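Local coordinates for beta-1,4-galactanase (Thielavia heterothallica, PDB 1HJS), which hydrolyses the beta-1,4-galactosidic linkages of type I arabinogalactans as a family 53 glycoside hydrolase of clan GH-A, at residues A[79-83]-A[109-113]; A[102-106]-A[152-156]; A[45-49]-A[62-66]. All coordinates share one frame; numbering follows the deposited sequence.

Interaction 1: residues A[79-83]-A[109-113]; sequences DFHYS and LYNYT. With NAG (2-acetamido-2-deoxy-beta-D-glucopyranose), chain E.
Leu109, at the start of the helical segment 109-113, lays its CD1 methyl over one face of the Tyr82 ring, 3.5 Å from the ring centroid and 15° off the normal, a CH-pi contact. The opposite face of that ring is covered from within its own segment by CB of Phe80, which sandwiches the phenol between two aliphatic groups. Two residues on, Asn111 takes no part in the contact and carries the N-linked glycan, its ND2 bonded to C1 of the N-acetylglucosamine. Tyr112 CG lies anti to the backbone N (chi1 166°). Its ring presents an edge to the face of Phe80 in an offset edge-to-face pair, planes at 71°, while its CE2 meets Tyr82 CE1 rim to rim at 3.6 Å, completing an aromatic cluster of three. Its hydroxyl reaches a water, 2.8 Å from Tyr112 OH, that also accepts from Tyr82 N. At Thr113, Tyr82 OH donates to Thr113 OG1 at 2.9 Å, and Thr113 OG1 donates in turn to Leu109 O at 2.8 Å. The contact packs helix 102-122 on the C-terminal end of strand 75-80 in the eight-stranded TIM barrel. A buried phenol is thus satisfied by a relay ending on the helix backbone; the hydroxyl bond fixes where the ring's end sits, and the groups over its two faces hinder flipping.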
# COMPACT_ATOMS: atom_id res chain seq x y z
N ASP A 79 -0.81 1.27 6.70
CA ASP A 79 -0.82 2.38 5.74
C ASP A 79 -1.71 3.50 6.26
O ASP A 79 -2.93 3.46 6.11
CB ASP A 79 -1.33 1.86 4.39
CG ASP A 79 -1.54 2.97 3.36
OD1 ASP A 79 -1.04 4.10 3.56
OD2 ASP A 79 -2.21 2.70 2.34
N PHE A 80 -1.09 4.50 6.89
CA PHE A 80 -1.84 5.64 7.40
C PHE A 80 -2.23 6.55 6.25
O PHE A 80 -1.36 7.06 5.54
CB PHE A 80 -0.99 6.47 8.37
CG PHE A 80 -0.80 5.85 9.73
CD1 PHE A 80 -1.90 5.60 10.55
CD2 PHE A 80 0.47 5.55 10.20
CE1 PHE A 80 -1.73 5.07 11.82
CE2 PHE A 80 0.66 5.01 11.48
CZ PHE A 80 -0.44 4.77 12.29
N HIS A 81 -3.53 6.76 6.06
CA HIS A 81 -4.00 7.66 5.01
C HIS A 81 -4.08 9.09 5.55
O HIS A 81 -4.18 10.04 4.78
CB HIS A 81 -5.38 7.24 4.49
CG HIS A 81 -5.34 6.11 3.51
ND1 HIS A 81 -6.18 6.05 2.41
CD2 HIS A 81 -4.58 4.99 3.45
CE1 HIS A 81 -5.92 4.95 1.72
NE2 HIS A 81 -4.96 4.29 2.34
N TYR A 82 -4.01 9.23 6.87
CA TYR A 82 -4.10 10.54 7.51
C TYR A 82 -5.28 11.31 6.94
O TYR A 82 -5.15 12.46 6.51
CB TYR A 82 -2.80 11.33 7.33
CG TYR A 82 -1.61 10.72 8.04
CD1 TYR A 82 -1.71 10.29 9.36
CD2 TYR A 82 -0.36 10.63 7.41
CE1 TYR A 82 -0.60 9.77 10.04
CE2 TYR A 82 0.75 10.11 8.09
CZ TYR A 82 0.62 9.69 9.40
OH TYR A 82 1.71 9.21 10.09
N SER A 83 -6.43 10.65 6.94
CA SER A 83 -7.68 11.21 6.44
C SER A 83 -8.78 10.34 7.01
O SER A 83 -8.51 9.25 7.51
CB SER A 83 -7.72 11.17 4.91
OG SER A 83 -8.93 11.74 4.43
N LEU A 109 -0.53 15.80 13.98
CA LEU A 109 -0.07 14.65 13.21
C LEU A 109 0.88 13.80 14.04
O LEU A 109 0.82 12.57 14.01
CB LEU A 109 0.62 15.13 11.93
CG LEU A 109 1.12 14.03 10.99
CD1 LEU A 109 -0.03 13.08 10.65
CD2 LEU A 109 1.69 14.66 9.74
N TYR A 110 1.77 14.46 14.77
CA TYR A 110 2.72 13.75 15.62
C TYR A 110 1.96 13.01 16.73
O TYR A 110 2.19 11.83 16.95
CB TYR A 110 3.72 14.74 16.22
CG TYR A 110 4.60 14.16 17.31
CD1 TYR A 110 4.20 14.21 18.64
CD2 TYR A 110 5.82 13.57 17.00
CE1 TYR A 110 5.01 13.68 19.65
CE2 TYR A 110 6.64 13.04 18.00
CZ TYR A 110 6.22 13.10 19.33
OH TYR A 110 7.02 12.59 20.33
N ASN A 111 1.05 13.72 17.40
CA ASN A 111 0.26 13.13 18.48
C ASN A 111 -0.54 11.93 17.99
O ASN A 111 -0.56 10.88 18.64
CB ASN A 111 -0.74 14.15 19.04
CG ASN A 111 -0.07 15.26 19.82
OD1 ASN A 111 1.13 15.21 20.09
ND2 ASN A 111 -0.86 16.27 20.17
N TYR A 112 -1.22 12.10 16.86
CA TYR A 112 -2.03 11.03 16.29
C TYR A 112 -1.20 9.79 15.97
O TYR A 112 -1.58 8.67 16.31
CB TYR A 112 -2.72 11.50 15.00
CG TYR A 112 -3.30 10.37 14.18
CD1 TYR A 112 -4.54 9.80 14.51
CD2 TYR A 112 -2.60 9.83 13.11
CE1 TYR A 112 -5.05 8.72 13.78
CE2 TYR A 112 -3.10 8.75 12.37
CZ TYR A 112 -4.33 8.20 12.71
OH TYR A 112 -4.83 7.14 11.98
N THR A 113 -0.08 10.00 15.29
CA THR A 113 0.80 8.90 14.91
C THR A 113 1.39 8.22 16.15
O THR A 113 1.42 6.99 16.24
CB THR A 113 1.93 9.39 14.00
OG1 THR A 113 1.36 10.05 12.86
CG2 THR A 113 2.79 8.23 13.53
C1 NAG E . -0.51 17.14 21.28
C2 NAG E . -1.48 18.32 21.32
C3 NAG E . -1.17 19.23 22.51
C4 NAG E . -1.10 18.42 23.81
C5 NAG E . -0.15 17.23 23.64
C6 NAG E . -0.13 16.34 24.86
C7 NAG E . -2.42 19.21 19.28
C8 NAG E . -2.34 20.30 18.22
N2 NAG E . -1.37 19.07 20.08
O3 NAG E . -2.18 20.22 22.63
O4 NAG E . -0.65 19.25 24.87
O5 NAG E . -0.55 16.42 22.52
O6 NAG E . 1.04 15.53 24.89
O7 NAG E . -3.43 18.51 19.37
O HOH W 1 -4.64 7.54 9.18

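Interaction 2: residues A[102-106]-A[152-156]; sequences IDNLS and NIARL
Between Asp103 and Arg155 runs the one charged link of this helix pair, a salt bridge from Asp103 OD1 to Arg155 NH2; the modelled separation of 2.5 Å is shorter than usual, and its exact length is doubtful. OD1 comes to the guanidinium edge at NH2, and the carboxylate and guanidinium planes are turned 65° apart. Bends at chi2 and chi3 lay the guanidinium over Ile102 of the facing helix, whose CG1 sits against the centre of one guanidinium face, 3.7 Å from its plane.

Apolar packing fills the inner side. Ile102 CD1 rests on Leu156 CG at 3.9 Å, while Leu105 CG meets Leu156 CD2 at 3.8 Å, the two leucines crossing at about a right angle. Ile102 also lies against the amide of Asn152, whose ND2 is held by Thr144 O.

Ser106 OG, anti to its carbonyl carbon (chi1 -64°), donates to Ile102 O of its own helix at 2.7 Å and touches Arg155 CG and Leu156 CD2.

The short axes pass 10.3 Å apart at -28°, running roughly parallel, as expected of consecutive helices on the outside of a TIM barrel.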
# COMPACT_ATOMS: atom_id res chain seq x y z
N ILE A 102 -0.09 25.12 9.98
CA ILE A 102 1.04 24.19 10.01
C ILE A 102 1.59 23.84 11.40
O ILE A 102 1.84 22.67 11.69
CB ILE A 102 2.19 24.71 9.12
CG1 ILE A 102 3.31 23.67 9.06
CG2 ILE A 102 2.70 26.05 9.62
CD1 ILE A 102 2.89 22.33 8.46
N ASP A 103 1.76 24.84 12.26
CA ASP A 103 2.28 24.58 13.61
C ASP A 103 1.44 23.56 14.37
O ASP A 103 1.95 22.53 14.82
CB ASP A 103 2.37 25.88 14.41
CG ASP A 103 3.58 26.72 14.04
OD1 ASP A 103 4.12 26.54 12.92
OD2 ASP A 103 4.00 27.56 14.86
N ASN A 104 0.15 23.84 14.52
CA ASN A 104 -0.73 22.93 15.24
C ASN A 104 -1.01 21.63 14.51
O ASN A 104 -1.17 20.58 15.14
CB ASN A 104 -2.06 23.63 15.57
CG ASN A 104 -1.91 24.67 16.66
OD1 ASN A 104 -1.39 24.37 17.74
ND2 ASN A 104 -2.36 25.89 16.40
N LEU A 105 -1.07 21.68 13.19
CA LEU A 105 -1.31 20.47 12.40
C LEU A 105 -0.14 19.50 12.55
O LEU A 105 -0.34 18.30 12.70
CB LEU A 105 -1.50 20.82 10.92
CG LEU A 105 -1.69 19.62 9.99
CD1 LEU A 105 -2.92 18.82 10.41
CD2 LEU A 105 -1.84 20.12 8.56
N SER A 106 1.08 20.03 12.52
CA SER A 106 2.27 19.20 12.65
C SER A 106 2.24 18.49 14.00
O SER A 106 2.60 17.31 14.11
CB SER A 106 3.53 20.05 12.56
OG SER A 106 3.65 20.65 11.28
N ASN A 152 6.00 22.77 4.16
CA ASN A 152 4.98 22.17 5.01
C ASN A 152 4.97 20.65 4.92
O ASN A 152 4.84 19.96 5.92
CB ASN A 152 3.59 22.72 4.65
CG ASN A 152 3.37 24.14 5.18
OD1 ASN A 152 4.25 24.74 5.79
ND2 ASN A 152 2.18 24.67 4.95
N ILE A 153 5.10 20.13 3.70
CA ILE A 153 5.12 18.69 3.49
C ILE A 153 6.28 18.05 4.24
O ILE A 153 6.11 17.06 4.95
CB ILE A 153 5.23 18.36 1.99
CG1 ILE A 153 3.98 18.85 1.25
CG2 ILE A 153 5.41 16.85 1.80
CD1 ILE A 153 4.06 18.70 -0.25
N ALA A 154 7.48 18.61 4.07
CA ALA A 154 8.65 18.07 4.74
C ALA A 154 8.46 18.11 6.26
O ALA A 154 8.80 17.16 6.96
CB ALA A 154 9.90 18.88 4.35
N ARG A 155 7.91 19.22 6.75
CA ARG A 155 7.68 19.38 8.18
C ARG A 155 6.67 18.37 8.70
O ARG A 155 6.87 17.76 9.76
CB ARG A 155 7.18 20.80 8.45
CG ARG A 155 6.81 21.06 9.89
CD ARG A 155 7.68 22.14 10.50
NE ARG A 155 6.89 23.04 11.34
CZ ARG A 155 6.54 24.27 10.98
NH1 ARG A 155 6.91 24.77 9.81
NH2 ARG A 155 5.80 25.00 11.80
N LEU A 156 5.58 18.18 7.96
CA LEU A 156 4.56 17.23 8.36
C LEU A 156 5.12 15.81 8.39
O LEU A 156 4.91 15.07 9.36
CB LEU A 156 3.36 17.31 7.40
CG LEU A 156 2.52 18.59 7.49
CD1 LEU A 156 1.54 18.65 6.33
CD2 LEU A 156 1.77 18.63 8.82

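Interaction 3: residues A[45-49]-A[62-66]; sequences RQRVW and NIAIA
Gln46 and Asn62 meet through their side-chain amides, which lie alongside, running in opposite senses, planes 26° apart, and three hydrogen bonds join strand to helix. Gln46 NE2 gives the first to Asn62 OD1 at 2.9 Å, in the carbonyl plane and on a lone pair. The same nitrogen also reaches Asn62 O at 3.2 Å, from the face of that carbonyl opposite to Ala66 N, which makes the ordinary helical bond. In the other direction Asn62 ND2 donates to Arg47 O at 3.0 Å with an N-H...O angle of 154°. The glutamine chain, extended beyond CG, puts NE2 within reach of both Asn62 OD1 and Asn62 O.

Aliphatic groups pack against the two amides. Ile65 puts CG1 in the crowded position between N and C (chi1 61°), which brings that atom within 3.4 Å of Gln46 NE2, while its CD1 lies 3.5 Å from Gln46 CD. Val48 CG2 packs on the Asn62 amide, 3.5 Å from ND2.

Outer partners complete the polar ends: Trp9 NE1 binds Gln46 OE1, and Asn58 O takes a further bond from Asn62 ND2. The contact belongs to the beta-alpha-beta unit 43-48, 59-71, 75-80 of the TIM barrel, its helix outside the strands. With both amides engaged at their N and O ends, two polar side chains can be buried there, and the donor-acceptor pattern is consistent with the modelled orientation of both amides.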
# COMPACT_ATOMS: atom_id res chain seq x y z
N ARG A 45 -1.06 -5.77 4.10
CA ARG A 45 -1.12 -4.32 4.15
C ARG A 45 -2.54 -3.94 4.58
O ARG A 45 -3.51 -4.58 4.16
CB ARG A 45 -0.80 -3.76 2.76
CG ARG A 45 -0.77 -2.24 2.63
CD ARG A 45 -0.38 -1.93 1.19
NE ARG A 45 -0.21 -0.52 0.87
CZ ARG A 45 -1.11 0.21 0.22
NH1 ARG A 45 -2.26 -0.33 -0.16
NH2 ARG A 45 -0.82 1.47 -0.13
N GLN A 46 -2.65 -2.90 5.40
CA GLN A 46 -3.95 -2.45 5.90
C GLN A 46 -4.04 -0.92 5.92
O GLN A 46 -3.15 -0.25 6.43
CB GLN A 46 -4.18 -2.99 7.32
CG GLN A 46 -4.05 -4.50 7.43
CD GLN A 46 -4.22 -5.01 8.85
OE1 GLN A 46 -4.06 -6.20 9.10
NE2 GLN A 46 -4.55 -4.11 9.77
N ARG A 47 -5.12 -0.38 5.35
CA ARG A 47 -5.29 1.06 5.34
C ARG A 47 -5.92 1.51 6.65
O ARG A 47 -6.85 0.89 7.16
CB ARG A 47 -6.18 1.51 4.17
CG ARG A 47 -7.50 0.76 4.04
CD ARG A 47 -8.35 1.34 2.90
NE ARG A 47 -9.49 0.48 2.58
CZ ARG A 47 -9.42 -0.60 1.80
NH1 ARG A 47 -8.27 -0.95 1.24
NH2 ARG A 47 -10.50 -1.35 1.60
N VAL A 48 -5.39 2.60 7.20
CA VAL A 48 -5.90 3.14 8.46
C VAL A 48 -6.45 4.54 8.25
O VAL A 48 -5.75 5.42 7.76
CB VAL A 48 -4.78 3.21 9.53
CG1 VAL A 48 -5.34 3.80 10.82
CG2 VAL A 48 -4.21 1.83 9.77
N TRP A 49 -7.71 4.73 8.61
CA TRP A 49 -8.35 6.03 8.49
C TRP A 49 -8.51 6.57 9.91
O TRP A 49 -8.63 5.80 10.87
CB TRP A 49 -9.70 5.92 7.78
CG TRP A 49 -9.55 5.54 6.32
CD1 TRP A 49 -8.39 5.44 5.60
CD2 TRP A 49 -10.61 5.24 5.40
NE1 TRP A 49 -8.66 5.09 4.30
CE2 TRP A 49 -10.01 4.97 4.14
CE3 TRP A 49 -12.01 5.17 5.51
CZ2 TRP A 49 -10.76 4.63 3.01
CZ3 TRP A 49 -12.75 4.84 4.37
CH2 TRP A 49 -12.13 4.58 3.14
N ASN A 62 -8.48 -2.07 12.43
CA ASN A 62 -7.15 -2.53 12.05
C ASN A 62 -6.46 -3.38 13.11
O ASN A 62 -5.73 -4.31 12.78
CB ASN A 62 -6.29 -1.34 11.67
CG ASN A 62 -6.47 -0.94 10.23
OD1 ASN A 62 -5.97 -1.61 9.33
ND2 ASN A 62 -7.22 0.13 10.00
N ILE A 63 -6.67 -3.05 14.38
CA ILE A 63 -6.05 -3.84 15.44
C ILE A 63 -6.68 -5.23 15.45
O ILE A 63 -6.00 -6.23 15.62
CB ILE A 63 -6.21 -3.15 16.82
CG1 ILE A 63 -5.28 -1.94 16.89
CG2 ILE A 63 -5.91 -4.15 17.95
CD1 ILE A 63 -5.46 -1.08 18.13
N ALA A 64 -7.99 -5.28 15.22
CA ALA A 64 -8.69 -6.56 15.20
C ALA A 64 -8.15 -7.49 14.11
O ALA A 64 -7.86 -8.66 14.38
CB ALA A 64 -10.19 -6.34 15.02
N ILE A 65 -8.02 -7.00 12.88
CA ILE A 65 -7.52 -7.87 11.83
C ILE A 65 -6.01 -8.07 11.92
O ILE A 65 -5.50 -9.11 11.49
CB ILE A 65 -7.92 -7.37 10.42
CG1 ILE A 65 -7.35 -5.98 10.14
CG2 ILE A 65 -9.44 -7.35 10.30
CD1 ILE A 65 -7.64 -5.50 8.72
N ALA A 66 -5.30 -7.11 12.50
CA ALA A 66 -3.85 -7.26 12.66
C ALA A 66 -3.57 -8.43 13.60
O ALA A 66 -2.62 -9.19 13.39
CB ALA A 66 -3.24 -5.98 13.22

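Followed along the chain from the N terminus, the contacts show how neighbouring parts of a beta-alpha barrel are tied together. Interaction 3 is the first loop, a short one in which strand 43-48 receives the helix 59-71 that follows it. The chain then enters strand 75-80, the neighbour of strand 43-48 in the barrel, so interactions 3 and 1 are in series yet touch through backbone pairing, Asp79 with Gln46 and Val48. Interaction 1 joins helix 102-122 to the end of strand 75-80. Interaction 2 begins within that loop, at residues 102-106, and ends beyond it on helix 150-165; the two therefore cross. They share helix 102-122 and meet where Leu109 packs on Leu156.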